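Local coordinates for putative yopH targeting protein (PDB 4GF3) that probably acts as the dedicated type III secretion chaperone of the effector YopH, at residues 34-39 and 50-55. Residues are numbered along the deposited sequence; the frame is centred on the assembly and turned at random.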
loop_
_atom_site.group_PDB
_atom_site.type_symbol
_atom_site.label_atom_id
_atom_site.label_comp_id
_atom_site.label_asym_id
_atom_site.label_seq_id
_atom_site.Cartn_x
_atom_site.Cartn_y
_atom_site.Cartn_z
ATOM N N LYS A 34 -7.832 12.470 -1.944
ATOM C CA LYS A 34 -8.795 12.316 -3.032
ATOM C C LYS A 34 -8.231 11.666 -4.264
ATOM O O LYS A 34 -9.028 11.273 -5.105
ATOM C CB LYS A 34 -9.382 13.679 -3.479
ATOM C CG LYS A 34 -9.830 14.621 -2.394
ATOM C CD LYS A 34 -10.989 14.058 -1.627
ATOM C CE LYS A 34 -11.473 15.006 -0.588
ATOM N NZ LYS A 34 -12.688 14.361 -0.018
ATOM N N ILE A 35 -6.914 11.558 -4.424
ATOM C CA ILE A 35 -6.368 11.093 -5.707
ATOM C C ILE A 35 -5.528 9.819 -5.664
ATOM O O ILE A 35 -5.539 9.048 -6.612
ATOM C CB ILE A 35 -5.611 12.195 -6.513
ATOM C CG1 ILE A 35 -4.253 12.547 -5.889
ATOM C CG2 ILE A 35 -6.504 13.431 -6.779
ATOM C CD1 ILE A 35 -3.099 12.611 -6.898
ATOM N N TRP A 36 -4.730 9.602 -4.622
ATOM C CA TRP A 36 -3.939 8.429 -4.563
ATOM C C TRP A 36 -4.736 7.292 -3.908
ATOM O O TRP A 36 -5.500 7.490 -2.965
ATOM C CB TRP A 36 -2.712 8.589 -3.668
ATOM C CG TRP A 36 -1.678 9.637 -3.994
ATOM C CD1 TRP A 36 -1.224 10.601 -3.123
ATOM C CD2 TRP A 36 -0.862 9.746 -5.166
ATOM N NE1 TRP A 36 -0.214 11.321 -3.699
ATOM C CE2 TRP A 36 0.023 10.831 -4.955
ATOM C CE3 TRP A 36 -0.827 9.078 -6.382
ATOM C CZ2 TRP A 36 0.944 11.256 -5.912
ATOM C CZ3 TRP A 36 0.075 9.504 -7.338
ATOM C CH2 TRP A 36 0.943 10.599 -7.100
ATOM N N VAL A 37 -4.418 6.080 -4.311
ATOM C CA VAL A 37 -5.081 4.908 -3.742
ATOM C C VAL A 37 -4.061 3.861 -3.368
ATOM O O VAL A 37 -3.280 3.396 -4.199
ATOM C CB VAL A 37 -6.145 4.326 -4.747
ATOM C CG1 VAL A 37 -6.790 3.112 -4.142
ATOM C CG2 VAL A 37 -7.191 5.347 -5.079
ATOM N N VAL A 38 -4.064 3.461 -2.087
ATOM C CA VAL A 38 -3.259 2.406 -1.623
ATOM C C VAL A 38 -4.192 1.225 -1.501
ATOM O O VAL A 38 -5.200 1.247 -0.812
ATOM C CB VAL A 38 -2.595 2.706 -0.257
ATOM C CG1 VAL A 38 -1.987 1.467 0.326
ATOM C CG2 VAL A 38 -1.448 3.726 -0.395
ATOM N N HIS A 39 -3.806 0.165 -2.173
ATOM C CA HIS A 39 -4.548 -1.105 -2.194
ATOM C C HIS A 39 -3.932 -2.102 -1.235
ATOM O O HIS A 39 -2.704 -2.171 -1.053
ATOM C CB HIS A 39 -4.481 -1.695 -3.598
ATOM C CG HIS A 39 -5.120 -0.839 -4.628
ATOM N ND1 HIS A 39 -6.482 -0.815 -4.828
ATOM C CD2 HIS A 39 -4.592 0.065 -5.495
ATOM C CE1 HIS A 39 -6.757 0.040 -5.789
ATOM N NE2 HIS A 39 -5.626 0.597 -6.184
ATOM N N ALA A 50 0.566 -4.191 0.238
ATOM C CA ALA A 50 0.046 -2.860 0.150
ATOM C C ALA A 50 0.747 -2.208 -1.029
ATOM O O ALA A 50 1.983 -2.337 -1.225
ATOM C CB ALA A 50 0.320 -2.096 1.420
ATOM N N PHE A 51 -0.028 -1.609 -1.896
ATOM C CA PHE A 51 0.555 -1.093 -3.162
ATOM C C PHE A 51 -0.241 0.036 -3.770
ATOM O O PHE A 51 -1.465 0.163 -3.517
ATOM C CB PHE A 51 0.787 -2.234 -4.198
ATOM C CG PHE A 51 -0.458 -2.820 -4.768
ATOM C CD1 PHE A 51 -0.998 -2.330 -5.978
ATOM C CD2 PHE A 51 -1.109 -3.851 -4.119
ATOM C CE1 PHE A 51 -2.140 -2.866 -6.503
ATOM C CE2 PHE A 51 -2.231 -4.423 -4.682
ATOM C CZ PHE A 51 -2.743 -3.935 -5.873
ATOM N N MET A 52 0.439 0.835 -4.592
ATOM C CA MET A 52 -0.177 1.976 -5.269
ATOM C C MET A 52 0.480 2.217 -6.636
ATOM O O MET A 52 1.706 1.964 -6.837
ATOM C CB MET A 52 -0.125 3.228 -4.392
ATOM C CG MET A 52 1.223 3.822 -4.126
ATOM S SD MET A 52 1.050 5.394 -3.290
ATOM C CE MET A 52 0.530 6.501 -4.596
ATOM N N ARG A 53 -0.323 2.706 -7.568
ATOM C CA ARG A 53 0.200 3.237 -8.819
ATOM C C ARG A 53 0.534 4.703 -8.582
ATOM O O ARG A 53 -0.292 5.502 -8.111
ATOM C CB ARG A 53 -0.788 3.070 -9.979
ATOM C CG ARG A 53 -0.280 3.512 -11.385
ATOM C CD ARG A 53 -1.163 2.896 -12.479
ATOM N NE ARG A 53 -0.843 3.271 -13.877
ATOM C CZ ARG A 53 -1.357 4.321 -14.515
ATOM N NH1 ARG A 53 -2.169 5.159 -13.874
ATOM N NH2 ARG A 53 -1.036 4.574 -15.796
ATOM N N ALA A 54 1.757 5.059 -8.922
ATOM C CA ALA A 54 2.179 6.431 -8.884
ATOM C C ALA A 54 2.338 6.997 -10.331
ATOM O O ALA A 54 1.739 6.458 -11.306
ATOM C CB ALA A 54 3.458 6.521 -8.061
ATOM N N GLY A 55 3.184 8.016 -10.492
ATOM C CA GLY A 55 3.303 8.749 -11.772
ATOM C C GLY A 55 4.235 8.095 -12.765
ATOM O O GLY A 55 4.902 7.082 -12.465
HETATM O O HOH W 1 -3.037 3.087 -6.874
HETATM O O HOH W 2 -2.755 5.846 -6.907
#
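The beta hairpin of strands 36-42 and 47-56 pairs here through H39 and F51, an antiparallel hydrogen-bonded pair. H39 N donates to F51 O at 2.7 Å, nearly straight at 174°. F51 N returns a bond to H39 O at 2.9 Å.

From this pair towards W36 and R53 the strands splay, and two waters replace direct bonds. One water links V37 O, 2.7 Å away, to R53 N. The other takes the N-H of V37 and donates to R53 O at 2.8 Å. Here V37 and R53 are joined by water, not by direct backbone bonds.

The side chains of H39 and F51 share one face of the sheet. H39 CB sits over one face of the F51 ring, 3.7 Å from its centroid, a CH-pi contact. The two rings are inclined at 29° but slid apart, with little overlap.

On the other face, M52 reaches across to W36. Its CG lies between the backbone N and carbonyl carbon (chi1 68°), and the bend at chi3 brings the methyl to the indole. M52 CE lies 3.4 Å from W36 CE3, near the rim of the ring, while I35 CD1 covers the opposite indole face. The sulfur adds a looser, oblique Met-aromatic contact, and M52 SD also meets V38 CG2 at 4.2 Å.

The hairpin supplies the second and third strands of the antiparallel sheet ordered 28-32, 36-42, 47-56, 88-96, 80-83. Helix 102-118 covers the M52 face: V38 packs on L112, A50 on V108, and M52 and A54 on A116.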